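Local structure of pyocin S5 (Pseudomonas aeruginosa PAO1, 6THK) at residues K66-I71 against L177-K182; S201-D206 against A278-E283; E336-R341 against I467-F472; E363-F368 against P437-I442. The protein probably kills rival bacteria as a pore-forming bacteriocin that depolarises the cytoplasmic membrane of the target cell. The protein carries 1 engineered substitution. All coordinates share one frame; numbering follows the deposited sequence.

Interaction 1: residues K66-I71 against L177-K182; sequences KEKKEI and LSEAVK
I71 and A180 make the apolar half of this contact, in which two long helices of the elongated N-terminal helical bundle, 42-87 and 157-212, run side by side. The short segments 66-71 and 177-182 point the same way, 9° apart, with axes 9.4 Å from each other. I71 CD1 does the touching: it lies 3.7 Å from A180 CB and grazes E179 CB as well. The first torsion of I71 seats CG1 between the backbone N and the carbonyl carbon, and chi2 (149°), off the usual staggered value, points CD1 at A180.

One turn earlier, K68 spans the same gap with a chain extended to CE and bent at the last torsion. Its CE passes 4.0 Å from both CB and CG of E179, so the aliphatic parts of the two side chains meet before their charges do. The main partner of the ammonium group is D175, one turn before E179 on the same helix; the ion pair with E179 is long and secondary.

Further out, helix 95-121 packs against the same segment, M109 on A180, and L113 and Y116 on L177, which points away from 66-71. E179 folds at chi2 (70°), and this bend brings its OE1 to 3.7 Å from K68 NZ.

Interaction 2: residues S201-D206 against A278-E283; sequences SQLERD and AIYNGE
Y280 accounts for more than half of the surface buried here, with L203 and E204 sharing the remainder on the facing helix. The tyrosine projects from helix 272-338 toward helix 157-212, and its ring bridges a backbone separation of 8.2 Å between Y280 CA and E204 CA. Both segments lie in stretches predicted to form coiled coil.

L203 meets the ring at its rim. Its CG lies in the plane of the ring, 3.7 Å from Y280 CD2, and its CD2 methyl approaches the same edge. The isobutyl group is set there by chi1 of -170°, which carries CG away from the backbone N and alongside the carbonyl carbon. The main chain takes part too, since L203 O comes to 3.5 Å from Y280 CE2, approaching the ring obliquely. Beyond Y280, L203 rests on L273, Q276 and K277 of the same partner helix.

E204 takes up the far end of the tyrosine. The phenol oxygen lies against its methylene groups, with Y280 OH 3.1 Å from E204 CG and 3.5 Å from E204 CB. The carboxylate continues past the ring, its plane turned 60° from that of the phenol, and forms a salt bridge with R208 one turn further along its own helix. Y207, also on that helix, stacks on the Y280 ring.

The glutamate thus offers the tyrosine its aliphatic stem while spending its charge on R208. The chemistry implies a contact held by van der Waals and aromatic packing at the surface, with the phenol oxygen lying against carbon.

Interaction 3: residues E336-R341 against I467-F472; sequences EKFGAR and IGILGF. With ZN (zinc ion), chain J.
F338 packs over I469 and beside F472, and the contact can be followed outward along its side chain. At the root, F338 CB lies 4.1 Å from both CG1 and CD1 of I469, and the same I469 methyl also sits against the F338 carbonyl oxygen. With chi1 at -64°, CG stands opposite the carbonyl carbon, and the ring is delivered onto the start of helix 468-481. CG and CD1 of the phenylalanine then run over the isoleucine, F338 CD1 at 3.9 Å from I469 CB. I469 CA sits over the centre of one face of the ring, 3.8 Å from the centroid and only 9° off the normal, a CH-pi contact. Along its CD2-CE2 side, the ring meets F472 obliquely, with F338 CE2 3.8 Å from F472 CB; the two ring planes are inclined at 36°. At the tip, F338 CZ comes down on the peptide between G468 and I469, 3.4 Å from G468 C.

The backbone turns sharply just beyond the phenylalanine. G339 has positive phi, follows the end of helix 272-338 and is the N-cap residue of helix 340-353, where T342 and A346 pack on F472. Two residues before F338, E336 reaches off in a different direction, away from 467-472, and its OE2 binds zinc at 2.2 Å together with E333.

Within the colicin pore-forming domain, this is a break between two helices at a positive-phi glycine, which ends one and N-caps the next: the last aromatic of the long helix docks on the N-terminal turn of a helix in the predicted transmembrane region.

Interaction 4: residues E363-F368 against P437-I442; sequences EAIKSF and PFFVKI
F439 inserts its ring between A364, I365 and F368, each of which meets a different part of it. The aliphatic contacts come from A364 and I365. The A364 methyl lies over one face of the ring, nearer its edge than its centre, with its CB 4.0 Å from the ring centroid in a CH-pi contact. I365 brings CG1 obliquely to 3.7 Å from F439 CD2, and the two side chains lie alongside each other, pointing opposite ways.

The aromatic contact is with F368, in an offset edge-to-face pair: the edge of F439 points at the face of F368, the centroids are 5.5 Å apart and the planes meet at 69°. F368 CB also touches F439 CE2 at 3.8 Å. A chi1 of -167° places the F368 ring beside that edge, while W435 adds a further edge-to-face pair with F368.

The segments 363-368 and 437-442 run roughly antiparallel, at 147°, within the pore-forming domain. M482 and A481 pack further against F439, and L488 against F368. All touching groups are hydrocarbon, which implies that the contact is held by burial of apolar surface and the weak edge-to-face attraction of the rings.

The four contacts follow the long axis of a very elongated, almost wholly helical chain. Interactions 1 and 2 share helix 157-212, with centres about 42 Å apart, and interaction 1 closes before interaction 2 opens. Helix 272-338 then runs from interaction 2 to interaction 3, whose centres are about 88 Å apart, so one continuous helix links the middle of the molecule to the pore-forming domain. Interactions 3 and 4 both lie in that domain, about 24 Å apart between centres, with interaction 4 nested in the loop that interaction 3 closes. Interactions 1 and 3, whose centres are about 130 Å apart, lie on opposite sides of the chain's centre, which separates the N-terminal bundle widely from the pore-forming end.

Interaction 1: residues K66-I71 against L177-K182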
# COMPACT_ATOMS: atom_id res chain seq x y z
N LYS A 66 -42.08 58.97 -11.62
CA LYS A 66 -41.62 58.58 -12.96
C LYS A 66 -40.33 57.77 -12.85
O LYS A 66 -40.20 56.73 -13.49
CB LYS A 66 -41.42 59.80 -13.87
N GLU A 67 -39.39 58.23 -11.99
CA GLU A 67 -38.11 57.59 -11.74
C GLU A 67 -38.30 56.23 -11.08
O GLU A 67 -37.70 55.26 -11.55
CB GLU A 67 -37.23 58.48 -10.87
CG GLU A 67 -36.77 59.75 -11.57
CD GLU A 67 -36.06 60.75 -10.67
OE1 GLU A 67 -35.28 60.31 -9.80
OE2 GLU A 67 -36.29 61.97 -10.85
N LYS A 68 -39.16 56.14 -10.04
CA LYS A 68 -39.44 54.88 -9.33
C LYS A 68 -40.06 53.82 -10.23
O LYS A 68 -39.89 52.63 -9.98
CB LYS A 68 -40.29 55.11 -8.06
CG LYS A 68 -40.20 53.95 -7.06
CD LYS A 68 -41.05 54.12 -5.82
CE LYS A 68 -40.97 52.86 -4.98
NZ LYS A 68 -41.09 53.14 -3.52
N LYS A 69 -40.78 54.25 -11.27
CA LYS A 69 -41.41 53.34 -12.22
C LYS A 69 -40.36 52.78 -13.19
O LYS A 69 -40.48 51.62 -13.59
CB LYS A 69 -42.55 54.04 -12.97
N GLU A 70 -39.31 53.57 -13.51
CA GLU A 70 -38.27 53.21 -14.49
C GLU A 70 -36.89 52.77 -13.93
O GLU A 70 -36.01 52.43 -14.75
CB GLU A 70 -38.01 54.38 -15.46
CG GLU A 70 -39.24 55.01 -16.10
CD GLU A 70 -38.96 56.23 -16.97
OE1 GLU A 70 -37.90 56.87 -16.79
OE2 GLU A 70 -39.80 56.54 -17.83
N ILE A 71 -36.67 52.85 -12.60
CA ILE A 71 -35.38 52.53 -11.97
C ILE A 71 -34.91 51.08 -12.16
O ILE A 71 -33.78 50.90 -12.61
CB ILE A 71 -35.28 52.91 -10.47
CG1 ILE A 71 -36.57 52.52 -9.73
CG2 ILE A 71 -34.90 54.38 -10.31
CD1 ILE A 71 -36.43 52.17 -8.38
N LEU A 177 -34.32 54.92 -5.00
CA LEU A 177 -33.06 54.20 -4.84
C LEU A 177 -33.16 53.06 -3.83
O LEU A 177 -32.54 52.02 -4.06
CB LEU A 177 -31.91 55.12 -4.48
CG LEU A 177 -30.99 55.51 -5.63
CD1 LEU A 177 -30.20 56.74 -5.28
CD2 LEU A 177 -30.03 54.39 -5.97
N SER A 178 -33.97 53.23 -2.75
CA SER A 178 -34.16 52.18 -1.74
C SER A 178 -34.79 50.95 -2.35
O SER A 178 -34.37 49.84 -2.02
CB SER A 178 -35.00 52.68 -0.58
OG SER A 178 -34.18 53.30 0.39
N GLU A 179 -35.76 51.13 -3.26
CA GLU A 179 -36.43 50.04 -3.96
C GLU A 179 -35.48 49.37 -4.97
O GLU A 179 -35.42 48.15 -5.04
CB GLU A 179 -37.70 50.54 -4.66
CG GLU A 179 -38.81 49.49 -4.77
CD GLU A 179 -39.49 49.09 -3.48
OE1 GLU A 179 -39.60 49.93 -2.56
OE2 GLU A 179 -39.93 47.91 -3.39
N ALA A 180 -34.72 50.19 -5.72
CA ALA A 180 -33.77 49.71 -6.73
C ALA A 180 -32.70 48.80 -6.11
O ALA A 180 -32.33 47.80 -6.72
CB ALA A 180 -33.12 50.89 -7.44
N VAL A 181 -32.22 49.16 -4.90
CA VAL A 181 -31.21 48.46 -4.10
C VAL A 181 -31.78 47.11 -3.61
O VAL A 181 -31.09 46.09 -3.72
CB VAL A 181 -30.67 49.35 -2.94
CG1 VAL A 181 -29.92 48.54 -1.89
CG2 VAL A 181 -29.79 50.49 -3.46
N LYS A 182 -33.03 47.09 -3.07
CA LYS A 182 -33.71 45.89 -2.57
C LYS A 182 -33.83 44.84 -3.66
O LYS A 182 -33.55 43.66 -3.41
CB LYS A 182 -35.10 46.22 -2.01
CG LYS A 182 -35.07 46.82 -0.60
CD LYS A 182 -36.40 47.49 -0.23
CE LYS A 182 -36.44 47.94 1.21
NZ LYS A 182 -35.52 49.08 1.47

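Interaction 2: residues S201-D206 against A278-E283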
# COMPACT_ATOMS: atom_id res chain seq x y z
N SER A 201 -21.55 21.21 -7.18
CA SER A 201 -21.70 20.19 -8.23
C SER A 201 -20.31 19.73 -8.71
O SER A 201 -20.09 18.53 -8.84
CB SER A 201 -22.52 20.73 -9.40
OG SER A 201 -23.87 20.97 -9.02
N GLN A 202 -19.38 20.69 -8.94
CA GLN A 202 -18.01 20.40 -9.36
C GLN A 202 -17.24 19.71 -8.23
O GLN A 202 -16.43 18.82 -8.51
CB GLN A 202 -17.28 21.66 -9.85
CG GLN A 202 -15.97 21.38 -10.61
CD GLN A 202 -16.18 20.67 -11.93
OE1 GLN A 202 -16.75 21.22 -12.88
NE2 GLN A 202 -15.73 19.42 -12.01
N LEU A 203 -17.52 20.08 -6.97
CA LEU A 203 -16.90 19.45 -5.80
C LEU A 203 -17.34 17.96 -5.71
O LEU A 203 -16.52 17.11 -5.36
CB LEU A 203 -17.27 20.22 -4.53
CG LEU A 203 -16.53 19.85 -3.25
CD1 LEU A 203 -15.10 20.34 -3.27
CD2 LEU A 203 -17.24 20.41 -2.04
N GLU A 204 -18.60 17.65 -6.06
CA GLU A 204 -19.15 16.30 -6.08
C GLU A 204 -18.47 15.51 -7.21
O GLU A 204 -18.03 14.38 -6.99
CB GLU A 204 -20.68 16.31 -6.24
CG GLU A 204 -21.38 15.06 -5.74
CD GLU A 204 -22.83 14.92 -6.13
OE1 GLU A 204 -23.71 14.99 -5.24
OE2 GLU A 204 -23.10 14.72 -7.34
N ARG A 205 -18.35 16.14 -8.40
CA ARG A 205 -17.67 15.62 -9.59
C ARG A 205 -16.22 15.21 -9.32
O ARG A 205 -15.82 14.12 -9.73
CB ARG A 205 -17.73 16.63 -10.74
CG ARG A 205 -18.48 16.11 -11.93
CD ARG A 205 -19.15 17.22 -12.69
NE ARG A 205 -20.60 17.09 -12.63
CZ ARG A 205 -21.43 18.07 -12.29
NH1 ARG A 205 -20.96 19.27 -11.98
NH2 ARG A 205 -22.74 17.86 -12.27
N ASP A 206 -15.44 16.09 -8.63
CA ASP A 206 -14.04 15.86 -8.25
C ASP A 206 -13.91 14.70 -7.27
O ASP A 206 -13.00 13.89 -7.38
CB ASP A 206 -13.37 17.14 -7.69
CG ASP A 206 -13.14 18.26 -8.70
OD1 ASP A 206 -13.08 17.97 -9.91
OD2 ASP A 206 -12.97 19.43 -8.26
N ALA A 278 -14.38 19.26 3.29
CA ALA A 278 -13.89 18.49 4.43
C ALA A 278 -14.65 17.14 4.60
O ALA A 278 -14.01 16.12 4.84
CB ALA A 278 -13.96 19.33 5.69
N ILE A 279 -16.00 17.12 4.43
CA ILE A 279 -16.82 15.90 4.53
C ILE A 279 -16.32 14.86 3.52
O ILE A 279 -16.14 13.69 3.89
CB ILE A 279 -18.35 16.18 4.37
CG1 ILE A 279 -18.91 16.95 5.58
CG2 ILE A 279 -19.16 14.89 4.11
CD1 ILE A 279 -20.02 17.94 5.25
N TYR A 280 -16.11 15.30 2.25
CA TYR A 280 -15.61 14.51 1.13
C TYR A 280 -14.22 13.98 1.39
O TYR A 280 -14.01 12.78 1.25
CB TYR A 280 -15.60 15.34 -0.17
CG TYR A 280 -16.94 15.48 -0.86
CD1 TYR A 280 -17.97 14.57 -0.61
CD2 TYR A 280 -17.17 16.50 -1.78
CE1 TYR A 280 -19.21 14.70 -1.25
CE2 TYR A 280 -18.39 16.61 -2.44
CZ TYR A 280 -19.40 15.71 -2.18
OH TYR A 280 -20.61 15.82 -2.82
N ASN A 281 -13.26 14.87 1.78
CA ASN A 281 -11.88 14.46 2.08
C ASN A 281 -11.86 13.44 3.21
O ASN A 281 -11.12 12.46 3.13
CB ASN A 281 -10.99 15.66 2.41
CG ASN A 281 -10.59 16.53 1.24
OD1 ASN A 281 -10.59 16.12 0.07
ND2 ASN A 281 -10.24 17.78 1.56
N GLY A 282 -12.72 13.63 4.21
CA GLY A 282 -12.83 12.71 5.31
C GLY A 282 -13.28 11.35 4.83
O GLY A 282 -12.81 10.33 5.31
N GLU A 283 -14.23 11.33 3.91
CA GLU A 283 -14.71 10.08 3.35
C GLU A 283 -13.59 9.39 2.60
O GLU A 283 -13.40 8.19 2.72
CB GLU A 283 -15.88 10.30 2.40
CG GLU A 283 -17.18 10.71 3.09
CD GLU A 283 -17.98 9.52 3.57
OE1 GLU A 283 -18.22 8.60 2.78
OE2 GLU A 283 -18.38 9.52 4.76

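Interaction 3: residues E336-R341 against I467-F472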
# COMPACT_ATOMS: atom_id res chain seq x y z
N GLU A 336 35.91 -48.06 17.84
CA GLU A 336 35.57 -48.58 19.16
C GLU A 336 35.19 -50.06 19.13
O GLU A 336 35.62 -50.81 19.98
CB GLU A 336 34.40 -47.79 19.75
CG GLU A 336 34.79 -46.57 20.57
CD GLU A 336 33.58 -45.83 21.13
OE1 GLU A 336 33.60 -44.59 21.14
OE2 GLU A 336 32.61 -46.50 21.55
N LYS A 337 34.43 -50.47 18.13
CA LYS A 337 33.95 -51.84 18.03
C LYS A 337 34.81 -52.83 17.23
O LYS A 337 34.85 -54.01 17.54
CB LYS A 337 32.51 -51.86 17.51
CG LYS A 337 31.85 -53.22 17.53
CD LYS A 337 30.70 -53.28 18.53
CE LYS A 337 30.30 -54.72 18.82
NZ LYS A 337 28.88 -54.86 19.23
N PHE A 338 35.47 -52.34 16.19
CA PHE A 338 36.31 -53.18 15.32
C PHE A 338 37.81 -52.87 15.31
O PHE A 338 38.58 -53.67 14.79
CB PHE A 338 35.78 -53.14 13.88
CG PHE A 338 34.41 -53.71 13.63
CD1 PHE A 338 33.83 -54.62 14.51
CD2 PHE A 338 33.71 -53.38 12.48
CE1 PHE A 338 32.57 -55.13 14.28
CE2 PHE A 338 32.45 -53.91 12.24
CZ PHE A 338 31.88 -54.78 13.14
N GLY A 339 38.20 -51.71 15.83
CA GLY A 339 39.61 -51.32 15.86
C GLY A 339 40.02 -50.35 14.77
O GLY A 339 39.31 -50.18 13.77
N ALA A 340 41.22 -49.75 14.95
CA ALA A 340 41.83 -48.74 14.08
C ALA A 340 41.92 -49.12 12.59
O ALA A 340 41.53 -48.30 11.75
CB ALA A 340 43.20 -48.36 14.60
N ARG A 341 42.40 -50.33 12.28
CA ARG A 341 42.58 -50.82 10.91
C ARG A 341 41.27 -50.93 10.08
O ARG A 341 41.30 -50.66 8.87
CB ARG A 341 43.34 -52.15 10.90
CG ARG A 341 43.90 -52.51 9.53
CD ARG A 341 44.56 -53.85 9.49
NE ARG A 341 44.82 -54.21 8.10
CZ ARG A 341 45.45 -55.31 7.70
NH1 ARG A 341 45.92 -56.17 8.61
NH2 ARG A 341 45.64 -55.55 6.41
N ILE A 467 26.51 -57.66 11.74
CA ILE A 467 27.37 -58.14 10.66
C ILE A 467 28.77 -58.68 11.16
O ILE A 467 29.26 -59.69 10.61
CB ILE A 467 27.49 -57.09 9.51
CG1 ILE A 467 28.12 -57.73 8.28
CG2 ILE A 467 28.19 -55.77 9.89
CD1 ILE A 467 27.53 -57.42 7.13
N GLY A 468 29.34 -58.04 12.17
CA GLY A 468 30.65 -58.43 12.69
C GLY A 468 31.79 -57.89 11.85
O GLY A 468 31.56 -57.38 10.74
N ILE A 469 33.03 -58.02 12.35
CA ILE A 469 34.25 -57.50 11.70
C ILE A 469 34.49 -58.15 10.34
O ILE A 469 34.84 -57.43 9.40
CB ILE A 469 35.52 -57.54 12.64
CG1 ILE A 469 36.68 -56.71 12.05
CG2 ILE A 469 35.96 -58.98 13.04
CD1 ILE A 469 37.93 -56.54 12.93
N LEU A 470 34.31 -59.46 10.26
CA LEU A 470 34.51 -60.22 9.04
C LEU A 470 33.49 -59.84 7.98
O LEU A 470 33.86 -59.48 6.88
CB LEU A 470 34.44 -61.72 9.32
CG LEU A 470 34.62 -62.62 8.11
CD1 LEU A 470 35.92 -62.31 7.39
CD2 LEU A 470 34.55 -64.08 8.49
N GLY A 471 32.21 -59.95 8.30
CA GLY A 471 31.15 -59.54 7.38
C GLY A 471 31.36 -58.10 6.89
O GLY A 471 31.26 -57.84 5.69
N PHE A 472 31.71 -57.17 7.80
CA PHE A 472 31.91 -55.76 7.40
C PHE A 472 33.09 -55.58 6.44
O PHE A 472 32.97 -54.81 5.51
CB PHE A 472 32.00 -54.81 8.60
CG PHE A 472 32.19 -53.35 8.23
CD1 PHE A 472 31.26 -52.69 7.42
CD2 PHE A 472 33.24 -52.61 8.75
CE1 PHE A 472 31.41 -51.34 7.11
CE2 PHE A 472 33.40 -51.26 8.43
CZ PHE A 472 32.47 -50.63 7.62
ZN ZN J . 30.69 -45.57 21.16

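Interaction 4: residues E363-F368 against P437-I442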
# COMPACT_ATOMS: atom_id res chain seq x y z
N GLU A 363 33.61 -55.59 -15.21
CA GLU A 363 34.86 -55.07 -14.64
C GLU A 363 35.05 -55.66 -13.23
O GLU A 363 36.06 -56.32 -12.98
CB GLU A 363 34.86 -53.52 -14.60
CG GLU A 363 35.16 -52.82 -15.92
CD GLU A 363 35.18 -51.30 -15.88
OE1 GLU A 363 36.13 -50.73 -15.29
OE2 GLU A 363 34.28 -50.67 -16.47
N ALA A 364 34.03 -55.47 -12.36
CA ALA A 364 33.98 -55.95 -10.98
C ALA A 364 34.20 -57.44 -10.86
O ALA A 364 34.97 -57.87 -10.01
CB ALA A 364 32.65 -55.56 -10.35
N ILE A 365 33.52 -58.24 -11.73
CA ILE A 365 33.63 -59.71 -11.79
C ILE A 365 35.07 -60.09 -12.13
O ILE A 365 35.63 -60.95 -11.45
CB ILE A 365 32.57 -60.35 -12.76
CG1 ILE A 365 31.16 -60.31 -12.13
CG2 ILE A 365 32.95 -61.80 -13.13
CD1 ILE A 365 29.99 -60.30 -13.12
N LYS A 366 35.69 -59.40 -13.13
CA LYS A 366 37.08 -59.61 -13.55
C LYS A 366 38.08 -59.31 -12.44
O LYS A 366 38.96 -60.13 -12.21
CB LYS A 366 37.41 -58.82 -14.83
N SER A 367 37.92 -58.16 -11.72
CA SER A 367 38.79 -57.76 -10.61
C SER A 367 38.65 -58.71 -9.43
O SER A 367 39.66 -59.15 -8.88
CB SER A 367 38.48 -56.34 -10.14
OG SER A 367 38.69 -55.36 -11.14
N PHE A 368 37.39 -59.02 -9.05
CA PHE A 368 37.06 -59.90 -7.92
C PHE A 368 37.45 -61.36 -8.15
O PHE A 368 37.85 -62.02 -7.19
CB PHE A 368 35.58 -59.77 -7.54
CG PHE A 368 35.23 -60.39 -6.20
CD1 PHE A 368 35.51 -59.73 -5.01
CD2 PHE A 368 34.59 -61.62 -6.14
CE1 PHE A 368 35.17 -60.29 -3.78
CE2 PHE A 368 34.27 -62.20 -4.91
CZ PHE A 368 34.55 -61.53 -3.74
N PRO A 437 26.15 -62.91 -9.73
CA PRO A 437 24.78 -62.37 -9.63
C PRO A 437 24.64 -61.22 -8.63
O PRO A 437 23.59 -60.58 -8.59
CB PRO A 437 23.94 -63.59 -9.22
CG PRO A 437 24.82 -64.78 -9.51
CD PRO A 437 26.19 -64.29 -9.22
N PHE A 438 25.60 -61.06 -7.73
CA PHE A 438 25.58 -59.91 -6.84
C PHE A 438 25.95 -58.62 -7.56
O PHE A 438 25.31 -57.59 -7.41
CB PHE A 438 26.49 -60.07 -5.64
CG PHE A 438 26.51 -58.85 -4.77
CD1 PHE A 438 25.48 -58.60 -3.90
CD2 PHE A 438 27.54 -57.94 -4.86
CE1 PHE A 438 25.48 -57.48 -3.11
CE2 PHE A 438 27.55 -56.82 -4.07
CZ PHE A 438 26.52 -56.58 -3.20
N PHE A 439 27.06 -58.69 -8.30
CA PHE A 439 27.58 -57.54 -9.03
C PHE A 439 26.58 -57.09 -10.07
O PHE A 439 26.39 -55.90 -10.29
CB PHE A 439 28.94 -57.86 -9.65
CG PHE A 439 30.04 -58.01 -8.65
CD1 PHE A 439 30.27 -57.03 -7.71
CD2 PHE A 439 30.81 -59.15 -8.62
CE1 PHE A 439 31.28 -57.17 -6.78
CE2 PHE A 439 31.82 -59.30 -7.69
CZ PHE A 439 32.05 -58.31 -6.77
N VAL A 440 25.93 -58.05 -10.72
CA VAL A 440 24.93 -57.73 -11.71
C VAL A 440 23.77 -56.99 -11.05
O VAL A 440 23.26 -56.03 -11.60
CB VAL A 440 24.38 -59.00 -12.38
CG1 VAL A 440 23.05 -58.71 -13.04
CG2 VAL A 440 25.37 -59.52 -13.40
N LYS A 441 23.37 -57.44 -9.87
CA LYS A 441 22.29 -56.78 -9.16
C LYS A 441 22.66 -55.35 -8.77
O LYS A 441 21.86 -54.45 -8.92
CB LYS A 441 21.89 -57.60 -7.93
CG LYS A 441 21.22 -56.80 -6.83
CD LYS A 441 19.72 -56.99 -6.85
CE LYS A 441 19.00 -55.65 -6.81
NZ LYS A 441 17.70 -55.74 -6.09
N ILE A 442 23.87 -55.14 -8.27
CA ILE A 442 24.28 -53.79 -7.90
C ILE A 442 24.41 -52.87 -9.11
O ILE A 442 23.97 -51.74 -9.07
CB ILE A 442 25.54 -53.70 -7.00
CG1 ILE A 442 26.48 -54.87 -7.23
CG2 ILE A 442 25.15 -53.65 -5.54
CD1 ILE A 442 27.66 -54.85 -6.30